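Local coordinates for protein glycerate dehydrogenase (Bacillus sp. 5mfcol3.1, PDB 6P2I) that reduces acyclic imino acids with NADPH, intercepting those that a partner oxidase makes in situ, and binds D-arginine, at residues 198-203 and 207-212. Sequence-based numbering, arbitrary orientation. Where two conformers were deposited one is given.
Sequences LHIPRN and EIILTE. With NAP (NADP nicotinamide-adenine-dinucleotide phosphate), chain C.
R202 and E207 form a salt bridge across the loop. Both nitrogens on one edge of the guanidinium share a single carboxylate oxygen. R202 NE lies 3.1 Å from E207 OE2 in a bent, weak bond. R202 NH2 is also 3.1 Å from E207 OE2, and this bond is bent too, at 140°. The NH2 bond stays close to the guanidinium plane but meets OE2 from above the carboxylate plane. The two planes stand 68° apart, so the pair is not a flat two-oxygen bridge. E207 bends at chi2 (-133°), which swings its acid group over to R202. R202 NH1 also lies near R229 NE, and R229 lines the D-arginine pocket.

One backbone bond joins the segments: E207 N donates to N203 O at 3.0 Å. Between them, T206 OG1 bonds to P201 O and N203 N.

The two segments run from the end of strand 195-198 to the start of helix 212-215, in the Rossmann-type NADP-binding domain. H199, I200 and P201 are part of the cofactor pocket. I200 CD1 packs 3.4 Å from C4A of the NADP adenine.

The remaining contacts are apolar. I200 CD1 also meets I209 CD1 at 4.2 Å. In both isoleucines CG1 is anti to the backbone N, and the extended chains bring their ends together. L198 has two conformers; in one, its CD1 meets L210 CD1 tip to tip at 4.0 Å, so this contact is less certain. L210, the centre of an inverse gamma turn, also packs on helix 186-192 and on L224.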
loop_
_atom_site.group_PDB
_atom_site.type_symbol
_atom_site.label_atom_id
_atom_site.label_comp_id
_atom_site.label_asym_id
_atom_site.label_seq_id
_atom_site.Cartn_x
_atom_site.Cartn_y
_atom_site.Cartn_z
ATOM N N LEU A 198 -5.242 -2.467 -14.699
ATOM C CA LEU A 198 -6.375 -2.402 -15.617
ATOM C C LEU A 198 -7.424 -1.419 -15.106
ATOM O O LEU A 198 -7.800 -1.461 -13.930
ATOM C CB LEU A 198 -7.006 -3.789 -15.795
ATOM C CG LEU A 198 -6.222 -4.760 -16.684
ATOM C CD1 LEU A 198 -6.481 -6.211 -16.282
ATOM C CD2 LEU A 198 -6.580 -4.544 -18.150
ATOM N N HIS A 199 -7.909 -0.551 -16.001
ATOM C CA HIS A 199 -8.923 0.445 -15.671
ATOM C C HIS A 199 -9.835 0.641 -16.877
ATOM O O HIS A 199 -9.980 1.730 -17.417
ATOM C CB HIS A 199 -8.256 1.739 -15.218
ATOM C CG HIS A 199 -7.433 1.549 -13.992
ATOM N ND1 HIS A 199 -7.997 1.302 -12.757
ATOM C CD2 HIS A 199 -6.090 1.484 -13.816
ATOM C CE1 HIS A 199 -7.036 1.133 -11.867
ATOM N NE2 HIS A 199 -5.871 1.236 -12.481
ATOM N N ILE A 200 -10.475 -0.450 -17.287
ATOM C CA ILE A 200 -11.195 -0.514 -18.552
ATOM C C ILE A 200 -12.516 -1.243 -18.334
ATOM O O ILE A 200 -12.577 -2.185 -17.528
ATOM C CB ILE A 200 -10.305 -1.186 -19.614
ATOM C CG1 ILE A 200 -10.881 -1.075 -21.014
ATOM C CG2 ILE A 200 -10.001 -2.636 -19.249
ATOM C CD1 ILE A 200 -9.992 -1.714 -22.051
ATOM N N PRO A 201 -13.593 -0.818 -18.981
ATOM C CA PRO A 201 -14.864 -1.539 -18.846
ATOM C C PRO A 201 -14.797 -2.885 -19.536
ATOM O O PRO A 201 -14.048 -3.086 -20.495
ATOM C CB PRO A 201 -15.868 -0.614 -19.536
ATOM C CG PRO A 201 -15.053 0.082 -20.569
ATOM C CD PRO A 201 -13.724 0.338 -19.889
ATOM N N ARG A 202 -15.603 -3.816 -19.041
ATOM C CA ARG A 202 -15.755 -5.115 -19.681
ATOM C C ARG A 202 -16.864 -5.069 -20.724
ATOM O O ARG A 202 -18.000 -4.686 -20.419
ATOM C CB ARG A 202 -16.057 -6.193 -18.644
ATOM C CG ARG A 202 -16.333 -7.555 -19.252
ATOM C CD ARG A 202 -17.326 -8.314 -18.408
ATOM N NE ARG A 202 -17.494 -9.684 -18.862
ATOM C CZ ARG A 202 -18.123 -10.619 -18.161
ATOM N NH1 ARG A 202 -18.630 -10.323 -16.971
ATOM N NH2 ARG A 202 -18.239 -11.848 -18.645
ATOM N N ASN A 203 -16.534 -5.449 -21.953
ATOM C CA ASN A 203 -17.537 -5.635 -22.996
ATOM C C ASN A 203 -16.995 -6.659 -23.984
ATOM O O ASN A 203 -15.939 -7.257 -23.759
ATOM C CB ASN A 203 -17.898 -4.303 -23.666
ATOM C CG ASN A 203 -16.682 -3.557 -24.171
ATOM O OD1 ASN A 203 -15.839 -4.123 -24.860
ATOM N ND2 ASN A 203 -16.581 -2.285 -23.817
ATOM N N GLU A 207 -13.163 -8.243 -23.441
ATOM C CA GLU A 207 -13.044 -9.551 -22.810
ATOM C C GLU A 207 -11.769 -10.235 -23.277
ATOM O O GLU A 207 -11.479 -10.273 -24.477
ATOM C CB GLU A 207 -14.268 -10.410 -23.132
ATOM C CG GLU A 207 -15.488 -9.994 -22.336
ATOM C CD GLU A 207 -16.196 -11.164 -21.707
ATOM O OE1 GLU A 207 -15.513 -12.146 -21.343
ATOM O OE2 GLU A 207 -17.440 -11.103 -21.589
ATOM N N ILE A 208 -10.996 -10.750 -22.319
ATOM C CA ILE A 208 -9.727 -11.426 -22.584
ATOM C C ILE A 208 -8.806 -10.522 -23.395
ATOM O O ILE A 208 -8.140 -10.975 -24.336
ATOM C CB ILE A 208 -9.932 -12.774 -23.302
ATOM C CG1 ILE A 208 -11.198 -13.474 -22.812
ATOM C CG2 ILE A 208 -8.725 -13.684 -23.074
ATOM C CD1 ILE A 208 -11.072 -14.038 -21.417
ATOM N N ILE A 209 -8.770 -9.235 -23.049
ATOM C CA ILE A 209 -7.838 -8.343 -23.729
ATOM C C ILE A 209 -6.399 -8.706 -23.375
ATOM O O ILE A 209 -5.494 -8.559 -24.206
ATOM C CB ILE A 209 -8.156 -6.869 -23.410
ATOM C CG1 ILE A 209 -7.419 -5.946 -24.388
ATOM C CG2 ILE A 209 -7.826 -6.532 -21.960
ATOM C CD1 ILE A 209 -7.593 -4.465 -24.097
ATOM N N LEU A 210 -6.167 -9.214 -22.164
ATOM C CA LEU A 210 -4.841 -9.709 -21.776
ATOM C C LEU A 210 -4.781 -11.182 -22.163
ATOM O O LEU A 210 -5.117 -12.074 -21.382
ATOM C CB LEU A 210 -4.582 -9.494 -20.292
ATOM C CG LEU A 210 -4.300 -8.058 -19.843
ATOM C CD1 LEU A 210 -3.648 -8.041 -18.465
ATOM C CD2 LEU A 210 -3.441 -7.330 -20.863
ATOM N N THR A 211 -4.356 -11.431 -23.395
ATOM C CA THR A 211 -4.235 -12.777 -23.929
ATOM C C THR A 211 -3.032 -13.495 -23.321
ATOM O O THR A 211 -2.162 -12.889 -22.683
ATOM C CB THR A 211 -4.092 -12.715 -25.444
ATOM O OG1 THR A 211 -2.919 -11.957 -25.758
ATOM C CG2 THR A 211 -5.295 -12.020 -26.056
ATOM N N GLU A 212 -2.986 -14.814 -23.537
ATOM C CA GLU A 212 -1.802 -15.579 -23.156
ATOM C C GLU A 212 -0.547 -14.990 -23.788
ATOM O O GLU A 212 0.492 -14.867 -23.128
ATOM C CB GLU A 212 -1.960 -17.049 -23.558
ATOM C CG GLU A 212 -0.755 -17.910 -23.192
ATOM C CD GLU A 212 -0.914 -19.358 -23.607
ATOM O OE1 GLU A 212 -1.995 -19.724 -24.111
ATOM O OE2 GLU A 212 0.047 -20.133 -23.430
HETATM P PA NAP C . -13.941 5.355 -17.831
HETATM O O1A NAP C . -15.054 5.060 -18.813
HETATM O O2A NAP C . -13.787 6.742 -17.279
HETATM O O5B NAP C . -12.561 4.961 -18.533
HETATM C C5B NAP C . -12.441 3.781 -19.320
HETATM C C4B NAP C . -11.082 3.833 -20.008
HETATM O O4B NAP C . -10.915 2.606 -20.723
HETATM C C3B NAP C . -10.996 4.957 -21.044
HETATM O O3B NAP C . -9.625 5.391 -21.155
HETATM C C2B NAP C . -11.375 4.273 -22.335
HETATM O O2B NAP C . -10.839 4.914 -23.482
HETATM C C1B NAP C . -10.701 2.934 -22.101
HETATM N N9A NAP C . -11.229 1.905 -23.009
HETATM C C8A NAP C . -12.524 1.590 -23.218
HETATM N N7A NAP C . -12.624 0.606 -24.144
HETATM C C5A NAP C . -11.372 0.308 -24.541
HETATM C C6A NAP C . -10.756 -0.637 -25.492
HETATM N N6A NAP C . -11.526 -1.474 -26.227
HETATM N N1A NAP C . -9.411 -0.632 -25.592
HETATM C C2A NAP C . -8.629 0.197 -24.865
HETATM N N3A NAP C . -9.110 1.086 -23.976
HETATM C C4A NAP C . -10.458 1.172 -23.789
HETATM O O3 NAP C . -14.084 4.227 -16.684
HETATM P PN NAP C . -13.604 4.320 -15.152
HETATM O O1N NAP C . -14.539 5.205 -14.367
HETATM O O2N NAP C . -12.124 4.624 -15.100
HETATM O O5D NAP C . -13.878 2.807 -14.685
HETATM C C5D NAP C . -13.201 1.722 -15.329
HETATM C C4D NAP C . -13.701 0.388 -14.791
HETATM O O4D NAP C . -13.347 0.275 -13.416
HETATM C C3D NAP C . -15.216 0.238 -14.776
HETATM O O3D NAP C . -15.746 -0.153 -16.051
HETATM C C2D NAP C . -15.422 -0.814 -13.696
HETATM O O2D NAP C . -15.526 -2.108 -14.303
HETATM C C1D NAP C . -14.171 -0.719 -12.820
HETATM N N1N NAP C . -14.528 -0.341 -11.447
HETATM C C2N NAP C . -14.155 -1.133 -10.426
HETATM C C3N NAP C . -14.491 -0.818 -9.112
HETATM C C7N NAP C . -14.087 -1.733 -7.983
HETATM O O7N NAP C . -14.642 -1.624 -6.899
HETATM N N7N NAP C . -13.175 -2.695 -8.189
HETATM C C4N NAP C . -15.228 0.344 -8.865
HETATM C C5N NAP C . -15.614 1.147 -9.940
HETATM C C6N NAP C . -15.239 0.778 -11.228
HETATM P P2B NAP C . -11.570 6.140 -24.237
HETATM O O1X NAP C . -12.974 5.651 -24.549
HETATM O O2X NAP C . -11.571 7.274 -23.247
HETATM O O3X NAP C . -10.678 6.395 -25.423
#